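Local coordinates for protein CalU16 (Micromonospora echinospora, PDB 4FPW) that acts as an enediyne self-sacrifice resistance protein, probably shielding its producer from calicheamicin by being consumed in reaction with the toxin, at residues Trp37-Asp42 / Asp133-Phe138; Ile73-Cys76 / Arg80-Thr83; Trp128-Asp133 / Pro160-Ile165. One frame throughout, in Å; residues are numbered along the deposited sequence.

Contact 1 (37-42 with 133-138) and contact 3 (128-133 with 160-165) share D133 and both draw on helix 118-138, their centres about 16 Å apart; contact 1 ties that helix to helix 33-41, contact 3 to helix 161-177. Contact 2 (73-76 with 80-83) is a hairpin of the antiparallel sheet, its centre also about 16 Å from that of contact 1. W37 joins these two: its CH2 lies 3.2 Å from R81 O and its CZ2 3.9 Å from C76 SG. Contacts 2 and 3 lie on opposite sides of the chain's centre, with centres about 26 Å and nearest atoms about 8 Å apart.

Contact 1: Trp37-Asp42 / Asp133-Phe138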
loop_
_atom_site.group_PDB
_atom_site.type_symbol
_atom_site.label_atom_id
_atom_site.label_comp_id
_atom_site.label_asym_id
_atom_site.label_seq_id
_atom_site.Cartn_x
_atom_site.Cartn_y
_atom_site.Cartn_z
ATOM N N TRP A 37 8.276 5.172 -9.054
ATOM C CA TRP A 37 7.378 4.326 -9.862
ATOM C C TRP A 37 7.995 2.972 -10.226
ATOM O O TRP A 37 7.435 1.920 -9.925
ATOM C CB TRP A 37 6.962 5.038 -11.147
ATOM C CG TRP A 37 6.038 4.232 -11.990
ATOM C CD1 TRP A 37 6.326 3.632 -13.184
ATOM C CD2 TRP A 37 4.673 3.916 -11.695
ATOM N NE1 TRP A 37 5.222 2.956 -13.646
ATOM C CE2 TRP A 37 4.192 3.122 -12.755
ATOM C CE3 TRP A 37 3.809 4.227 -10.635
ATOM C CZ2 TRP A 37 2.883 2.645 -12.791
ATOM C CZ3 TRP A 37 2.508 3.748 -10.673
ATOM C CH2 TRP A 37 2.059 2.970 -11.746
ATOM N N SER A 38 9.136 2.996 -10.892
ATOM C CA SER A 38 9.909 1.774 -11.099
ATOM C C SER A 38 10.087 0.899 -9.839
ATOM O O SER A 38 9.975 -0.327 -9.908
ATOM C CB SER A 38 11.279 2.124 -11.652
ATOM O OG SER A 38 11.287 1.945 -13.050
ATOM N N ALA A 39 10.370 1.530 -8.700
ATOM C CA ALA A 39 10.670 0.805 -7.457
ATOM C C ALA A 39 9.444 0.157 -6.875
ATOM O O ALA A 39 9.552 -0.774 -6.081
ATOM C CB ALA A 39 11.254 1.748 -6.429
ATOM N N CYS A 40 8.286 0.687 -7.256
ATOM C CA CYS A 40 6.990 0.261 -6.767
ATOM C C CYS A 40 6.227 -0.576 -7.797
ATOM O O CYS A 40 5.114 -1.021 -7.527
ATOM C CB CYS A 40 6.148 1.486 -6.414
ATOM S SG CYS A 40 6.180 1.947 -4.677
ATOM N N THR A 41 6.811 -0.765 -8.979
ATOM C CA THR A 41 6.111 -1.442 -10.077
ATOM C C THR A 41 6.968 -2.429 -10.890
ATOM O O THR A 41 6.424 -3.351 -11.464
ATOM C CB THR A 41 5.436 -0.416 -11.007
ATOM O OG1 THR A 41 6.423 0.360 -11.683
ATOM C CG2 THR A 41 4.532 0.528 -10.201
ATOM N N ASP A 42 8.285 -2.254 -10.944
ATOM C CA ASP A 42 9.171 -3.209 -11.621
ATOM C C ASP A 42 9.450 -4.399 -10.677
ATOM O O ASP A 42 10.077 -4.223 -9.620
ATOM C CB ASP A 42 10.478 -2.501 -12.009
ATOM C CG ASP A 42 11.429 -3.371 -12.835
ATOM O OD1 ASP A 42 11.121 -4.551 -13.142
ATOM O OD2 ASP A 42 12.526 -2.860 -13.174
ATOM N N ASP A 133 8.785 0.854 5.041
ATOM C CA ASP A 133 10.137 0.942 5.635
ATOM C C ASP A 133 11.178 0.407 4.683
ATOM O O ASP A 133 12.209 1.045 4.473
ATOM C CB ASP A 133 10.266 0.154 6.944
ATOM C CG ASP A 133 9.571 0.817 8.098
ATOM O OD1 ASP A 133 9.010 1.923 7.930
ATOM O OD2 ASP A 133 9.592 0.237 9.197
ATOM N N PHE A 134 10.916 -0.764 4.109
ATOM C CA PHE A 134 11.901 -1.400 3.247
ATOM C C PHE A 134 11.991 -0.707 1.883
ATOM O O PHE A 134 13.065 -0.659 1.285
ATOM C CB PHE A 134 11.683 -2.914 3.187
ATOM C CG PHE A 134 12.045 -3.595 4.484
ATOM C CD1 PHE A 134 13.293 -4.180 4.660
ATOM C CD2 PHE A 134 11.162 -3.581 5.570
ATOM C CE1 PHE A 134 13.638 -4.765 5.873
ATOM C CE2 PHE A 134 11.501 -4.168 6.778
ATOM C CZ PHE A 134 12.739 -4.758 6.931
ATOM N N LEU A 135 10.895 -0.119 1.418
ATOM C CA LEU A 135 10.980 0.799 0.291
ATOM C C LEU A 135 11.948 1.935 0.648
ATOM O O LEU A 135 12.923 2.168 -0.056
ATOM C CB LEU A 135 9.603 1.352 -0.075
ATOM C CG LEU A 135 9.585 2.479 -1.110
ATOM C CD1 LEU A 135 10.270 2.076 -2.410
ATOM C CD2 LEU A 135 8.154 2.912 -1.368
ATOM N N GLY A 136 11.684 2.606 1.763
ATOM C CA GLY A 136 12.553 3.648 2.270
ATOM C C GLY A 136 13.993 3.200 2.295
ATOM O O GLY A 136 14.843 3.856 1.696
HETATM N N MSE A 137 14.276 2.083 2.976
HETATM C CA MSE A 137 15.630 1.512 2.985
HETATM C C MSE A 137 16.146 1.308 1.569
HETATM O O MSE A 137 17.315 1.573 1.280
HETATM C CB MSE A 137 15.656 0.156 3.671
HETATM C CG MSE A 137 15.460 0.184 5.176
HETATM SE SE MSE A 137 15.955 -1.383 5.926
HETATM C CE MSE A 137 14.786 -1.426 7.288
ATOM N N PHE A 138 15.272 0.819 0.693
ATOM C CA PHE A 138 15.662 0.481 -0.673
ATOM C C PHE A 138 16.051 1.735 -1.440
ATOM O O PHE A 138 17.103 1.770 -2.083
ATOM C CB PHE A 138 14.532 -0.258 -1.380
ATOM C CG PHE A 138 14.759 -0.467 -2.845
ATOM C CD1 PHE A 138 15.907 -1.084 -3.299
ATOM C CD2 PHE A 138 13.801 -0.076 -3.769
ATOM C CE1 PHE A 138 16.109 -1.294 -4.652
ATOM C CE2 PHE A 138 13.996 -0.281 -5.120
ATOM C CZ PHE A 138 15.154 -0.893 -5.565
#
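A39 meets L135 and F138 with its single methyl, which is directed at the other helix and comes near both side chains. Against F138 the approach is edge-on: A39 CB lies in the ring plane, 3.7 Å from CE2, and does not cover a face. F138 CG stands opposite the backbone N (chi1 171°), a setting that swings the ring toward helix 33-41. L135 has much the same first torsion and offers its two branches to different neighbours. Its CD1 comes 4.2 Å from A39 CB, whereas its CD2 comes 4.0 Å from C40 SG.

Between the short segments the axes approach to 11.4 Å, a separation bridged by side chains and not by close backbone packing, and their directions differ by 132°. In the Bet v 1-like fold, the helix-grip arrangement expected of this family, this contact places the short helix 33-41 against the C-terminal end of the long helix 118-138. W49, from helix 43-49, adds to it: the F138 ring meets the W49 indole, L135 touches W49, and W49 NE1 hydrogen-bonds to A39 O.

Away from L135 and F138, T41 and W37 pack and bond within the first segment. T41 OG1 bonds to W37 O at 2.6 Å from 52° above the carbonyl plane, while C40 N, at 3.1 Å, arrives from the opposite face. T41 CG2 sits over the centre of the W37 ring, 3.5 Å above it. Across the segments no hydrogen bond forms and 147 Å² is buried: direct contact is apolar, and W49 adds a polar tie to A39 O.

Contact 2: Ile73-Cys76 / Arg80-Thr83; sequences ILRC and RRLT
R75 and T83 form an antiparallel hydrogen-bonded pair with CA atoms 4.7 Å apart, closed by R75 N to T83 O at 3.1 Å and by the straighter T83 N to R75 O at 2.8 Å (169° at the hydrogen). R75 O has a further neighbour in L82 CA at 3.4 Å, a CA-H...O contact. Side chains of R75 and T83 rise from the same face, where R75 CB rests 3.8 Å from T83 OG1. With chi2 at 78° the arginine chain bends, and R75 NE makes a salt bridge to E77. R75 CG lies 4.3 Å above one face of the R81 guanidinium, toward the rim, while R81 NH2 makes a salt bridge to E97, which also takes a weak hydrogen bond from T83 OG1.

The strands are the two arms of a beta hairpin in the antiparallel sheet of the Bet v 1-like fold, and each is irregular: L74 and R75 both face T83, and R80 and R81 both face E77, each a classic beta bulge.

C76 and L82 are the non-hydrogen-bonded pair, and their side chains project from the other face, the one on which W37 of helix 33-41 packs. C76 SG, placed opposite the backbone N at chi1 -155°, touches L82 CD2 at 3.7 Å. The backbone N of C76 donates to E59, and L82 also packs on L98 of strand 94-103.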
loop_
_atom_site.group_PDB
_atom_site.type_symbol
_atom_site.label_atom_id
_atom_site.label_comp_id
_atom_site.label_asym_id
_atom_site.label_seq_id
_atom_site.Cartn_x
_atom_site.Cartn_y
_atom_site.Cartn_z
ATOM N N ILE A 73 -5.419 -6.036 -11.633
ATOM C CA ILE A 73 -4.800 -4.782 -11.876
ATOM C C ILE A 73 -5.862 -3.965 -12.568
ATOM O O ILE A 73 -5.969 -3.960 -13.800
ATOM C CB ILE A 73 -3.527 -4.982 -12.721
ATOM C CG1 ILE A 73 -2.543 -5.879 -11.944
ATOM C CG2 ILE A 73 -2.886 -3.649 -13.081
ATOM C CD1 ILE A 73 -1.253 -6.187 -12.679
ATOM N N LEU A 74 -6.656 -3.275 -11.753
ATOM C CA LEU A 74 -7.753 -2.443 -12.253
ATOM C C LEU A 74 -7.202 -1.260 -13.065
ATOM O O LEU A 74 -7.437 -1.180 -14.278
ATOM C CB LEU A 74 -8.656 -1.969 -11.093
ATOM C CG LEU A 74 -9.079 -3.035 -10.068
ATOM C CD1 LEU A 74 -9.904 -2.465 -8.918
ATOM C CD2 LEU A 74 -9.826 -4.174 -10.752
ATOM N N ARG A 75 -6.427 -0.380 -12.419
ATOM C CA ARG A 75 -5.896 0.840 -13.073
ATOM C C ARG A 75 -4.369 0.952 -12.999
ATOM O O ARG A 75 -3.762 0.680 -11.955
ATOM C CB ARG A 75 -6.506 2.084 -12.426
ATOM C CG ARG A 75 -6.505 3.319 -13.312
ATOM C CD ARG A 75 -7.627 3.240 -14.326
ATOM N NE ARG A 75 -7.782 4.493 -15.040
ATOM C CZ ARG A 75 -8.399 4.634 -16.207
ATOM N NH1 ARG A 75 -8.942 3.585 -16.820
ATOM N NH2 ARG A 75 -8.467 5.834 -16.764
ATOM N N CYS A 76 -3.761 1.366 -14.109
ATOM C CA CYS A 76 -2.320 1.600 -14.171
ATOM C C CYS A 76 -2.050 2.816 -15.049
ATOM O O CYS A 76 -2.160 2.746 -16.287
ATOM C CB CYS A 76 -1.578 0.371 -14.705
ATOM S SG CYS A 76 0.159 0.263 -14.184
ATOM N N ARG A 80 2.222 7.587 -12.219
ATOM C CA ARG A 80 1.475 8.244 -11.138
ATOM C C ARG A 80 0.613 7.295 -10.327
ATOM O O ARG A 80 0.756 7.184 -9.109
ATOM C CB ARG A 80 0.545 9.322 -11.699
ATOM C CG ARG A 80 1.230 10.575 -12.217
ATOM C CD ARG A 80 0.205 11.570 -12.757
ATOM N NE ARG A 80 -0.456 12.338 -11.692
ATOM C CZ ARG A 80 -0.036 13.513 -11.202
ATOM N NH1 ARG A 80 1.068 14.096 -11.660
ATOM N NH2 ARG A 80 -0.729 14.118 -10.236
ATOM N N ARG A 81 -0.306 6.616 -10.997
ATOM C CA ARG A 81 -1.370 5.935 -10.278
ATOM C C ARG A 81 -1.393 4.439 -10.541
ATOM O O ARG A 81 -0.971 3.959 -11.594
ATOM C CB ARG A 81 -2.710 6.578 -10.632
ATOM C CG ARG A 81 -3.921 5.728 -10.291
ATOM C CD ARG A 81 -5.218 6.473 -10.538
ATOM N NE ARG A 81 -6.311 5.860 -9.797
ATOM C CZ ARG A 81 -7.599 6.133 -9.981
ATOM N NH1 ARG A 81 -7.984 7.029 -10.887
ATOM N NH2 ARG A 81 -8.509 5.504 -9.246
ATOM N N LEU A 82 -1.902 3.711 -9.559
ATOM C CA LEU A 82 -1.893 2.267 -9.583
ATOM C C LEU A 82 -3.033 1.869 -8.679
ATOM O O LEU A 82 -3.045 2.280 -7.510
ATOM C CB LEU A 82 -0.554 1.750 -9.020
ATOM C CG LEU A 82 0.061 0.386 -9.399
ATOM C CD1 LEU A 82 0.072 -0.586 -8.229
ATOM C CD2 LEU A 82 -0.601 -0.241 -10.622
ATOM N N THR A 83 -4.021 1.157 -9.233
ATOM C CA THR A 83 -5.079 0.550 -8.437
ATOM C C THR A 83 -5.154 -0.952 -8.737
ATOM O O THR A 83 -5.042 -1.392 -9.883
ATOM C CB THR A 83 -6.450 1.192 -8.694
ATOM O OG1 THR A 83 -6.318 2.616 -8.710
ATOM C CG2 THR A 83 -7.463 0.774 -7.606
#

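Contact 3: Trp128-Asp133 / Pro160-Ile165; sequences WEMALD and PEMMRI
E129 OE2, beside the M130 contact, is gripped by R8 in a salt bridge and by R169 of helix 161-177 in a long, weak ion pair, while E129 OE1 accepts a hydrogen bond from W173 NE1. E129 belongs to helix 118-138, the long helix gripped by the curved sheet in a Bet v 1-like fold, and helix 161-177 packs on it here at the surface. Residues 140-158 of the connection between the two helices are not modelled; selenomethionine packing and polar ties join them.

M130, a selenomethionine, carries the contact. It turns at both chi1 (-61°) and chi2 (-64°), then runs on extended, which sends SE and CE out to the second helix although CB does not point there. SE lies 3.9 Å from M162 CE, the end of a second selenomethionine that is folded at chi2 and chi3; the two side chains pass each other running in opposite directions.

A further polar tie lies beside this apolar patch: D133 OD1 makes a salt bridge to R169. I165 meets M130 at a slant, its CG2 branch 4.0 Å from both SE and CE, and M130 CE ends 3.5 Å from I165 O.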
loop_
_atom_site.group_PDB
_atom_site.type_symbol
_atom_site.label_atom_id
_atom_site.label_comp_id
_atom_site.label_asym_id
_atom_site.label_seq_id
_atom_site.Cartn_x
_atom_site.Cartn_y
_atom_site.Cartn_z
ATOM N N TRP A 128 1.306 -2.132 5.543
ATOM C CA TRP A 128 1.962 -1.305 4.529
ATOM C C TRP A 128 3.083 -0.460 5.098
ATOM O O TRP A 128 4.098 -0.243 4.438
ATOM C CB TRP A 128 0.967 -0.413 3.798
ATOM C CG TRP A 128 0.177 -1.200 2.849
ATOM C CD1 TRP A 128 -1.123 -1.547 2.974
ATOM C CD2 TRP A 128 0.645 -1.808 1.639
ATOM N NE1 TRP A 128 -1.505 -2.313 1.916
ATOM C CE2 TRP A 128 -0.444 -2.486 1.072
ATOM C CE3 TRP A 128 1.873 -1.812 0.963
ATOM C CZ2 TRP A 128 -0.355 -3.180 -0.143
ATOM C CZ3 TRP A 128 1.968 -2.507 -0.245
ATOM C CH2 TRP A 128 0.854 -3.177 -0.784
ATOM N N GLU A 129 2.904 0.028 6.315
ATOM C CA GLU A 129 3.931 0.870 6.922
ATOM C C GLU A 129 5.220 0.097 7.088
ATOM O O GLU A 129 6.287 0.623 6.780
ATOM C CB GLU A 129 3.475 1.404 8.265
ATOM C CG GLU A 129 2.755 2.732 8.172
ATOM C CD GLU A 129 2.369 3.238 9.540
ATOM O OE1 GLU A 129 1.330 2.807 10.072
ATOM O OE2 GLU A 129 3.115 4.039 10.113
HETATM N N MSE A 130 5.115 -1.149 7.556
HETATM C CA MSE A 130 6.285 -2.024 7.712
HETATM C C MSE A 130 6.945 -2.188 6.374
HETATM O O MSE A 130 8.170 -2.110 6.246
HETATM C CB MSE A 130 5.902 -3.420 8.189
HETATM C CG MSE A 130 5.216 -3.453 9.557
HETATM SE SE MSE A 130 6.408 -2.830 11.017
HETATM C CE MSE A 130 4.901 -2.603 12.204
ATOM N N ALA A 131 6.130 -2.417 5.354
ATOM C CA ALA A 131 6.634 -2.621 4.006
ATOM C C ALA A 131 7.269 -1.363 3.423
ATOM O O ALA A 131 8.302 -1.439 2.747
ATOM C CB ALA A 131 5.517 -3.105 3.094
ATOM N N LEU A 132 6.639 -0.214 3.653
ATOM C CA LEU A 132 7.185 1.048 3.167
ATOM C C LEU A 132 8.527 1.390 3.842
ATOM O O LEU A 132 9.335 2.098 3.247
ATOM C CB LEU A 132 6.162 2.177 3.303
ATOM C CG LEU A 132 5.025 2.040 2.277
ATOM C CD1 LEU A 132 3.868 2.951 2.629
ATOM C CD2 LEU A 132 5.489 2.299 0.844
ATOM N N ASP A 133 8.785 0.854 5.041
ATOM C CA ASP A 133 10.137 0.942 5.635
ATOM C C ASP A 133 11.178 0.407 4.683
ATOM O O ASP A 133 12.209 1.045 4.473
ATOM C CB ASP A 133 10.266 0.154 6.944
ATOM C CG ASP A 133 9.571 0.817 8.098
ATOM O OD1 ASP A 133 9.010 1.923 7.930
ATOM O OD2 ASP A 133 9.592 0.237 9.197
ATOM N N PRO A 160 11.483 -8.606 17.758
ATOM C CA PRO A 160 11.199 -8.066 19.100
ATOM C C PRO A 160 11.103 -6.535 19.047
ATOM O O PRO A 160 10.121 -5.943 19.512
ATOM C CB PRO A 160 12.404 -8.520 19.939
ATOM C CG PRO A 160 13.447 -8.963 18.951
ATOM C CD PRO A 160 12.937 -8.715 17.547
ATOM N N GLU A 161 12.132 -5.913 18.482
ATOM C CA GLU A 161 12.082 -4.511 18.057
ATOM C C GLU A 161 10.946 -4.261 17.054
ATOM O O GLU A 161 10.333 -3.191 17.063
ATOM C CB GLU A 161 13.434 -4.092 17.443
ATOM C CG GLU A 161 14.616 -4.201 18.412
ATOM C CD GLU A 161 15.937 -3.696 17.830
ATOM O OE1 GLU A 161 16.314 -4.110 16.709
ATOM O OE2 GLU A 161 16.614 -2.887 18.503
HETATM N N MSE A 162 10.665 -5.241 16.198
HETATM C CA MSE A 162 9.644 -5.073 15.160
HETATM C C MSE A 162 8.250 -5.189 15.724
HETATM O O MSE A 162 7.348 -4.495 15.274
HETATM C CB MSE A 162 9.836 -6.079 14.017
HETATM C CG MSE A 162 11.223 -5.956 13.377
HETATM SE SE MSE A 162 11.414 -4.182 12.509
HETATM C CE MSE A 162 9.887 -4.459 11.278
HETATM N N MSE A 163 8.053 -6.061 16.710
HETATM C CA MSE A 163 6.768 -6.158 17.388
HETATM C C MSE A 163 6.396 -4.849 18.033
HETATM O O MSE A 163 5.231 -4.437 17.950
HETATM C CB MSE A 163 6.790 -7.246 18.449
HETATM C CG MSE A 163 6.449 -8.604 17.840
HETATM SE SE MSE A 163 6.549 -10.003 19.231
HETATM C CE MSE A 163 4.723 -9.842 19.957
ATOM N N ARG A 164 7.368 -4.181 18.663
ATOM C CA ARG A 164 7.132 -2.894 19.307
ATOM C C ARG A 164 6.686 -1.859 18.288
ATOM O O ARG A 164 5.700 -1.162 18.504
ATOM C CB ARG A 164 8.388 -2.418 20.025
ATOM C CG ARG A 164 8.193 -1.135 20.814
ATOM C CD ARG A 164 9.515 -0.527 21.282
ATOM N NE ARG A 164 10.381 0.003 20.212
ATOM C CZ ARG A 164 10.057 0.977 19.353
ATOM N NH1 ARG A 164 8.851 1.535 19.355
ATOM N NH2 ARG A 164 10.944 1.384 18.449
ATOM N N ILE A 165 7.405 -1.766 17.171
ATOM C CA ILE A 165 7.016 -0.892 16.066
ATOM C C ILE A 165 5.651 -1.292 15.465
ATOM O O ILE A 165 4.896 -0.437 14.996
ATOM C CB ILE A 165 8.093 -0.880 14.969
ATOM C CG1 ILE A 165 9.392 -0.258 15.512
ATOM C CG2 ILE A 165 7.611 -0.114 13.754
ATOM C CD1 ILE A 165 10.611 -0.497 14.653
#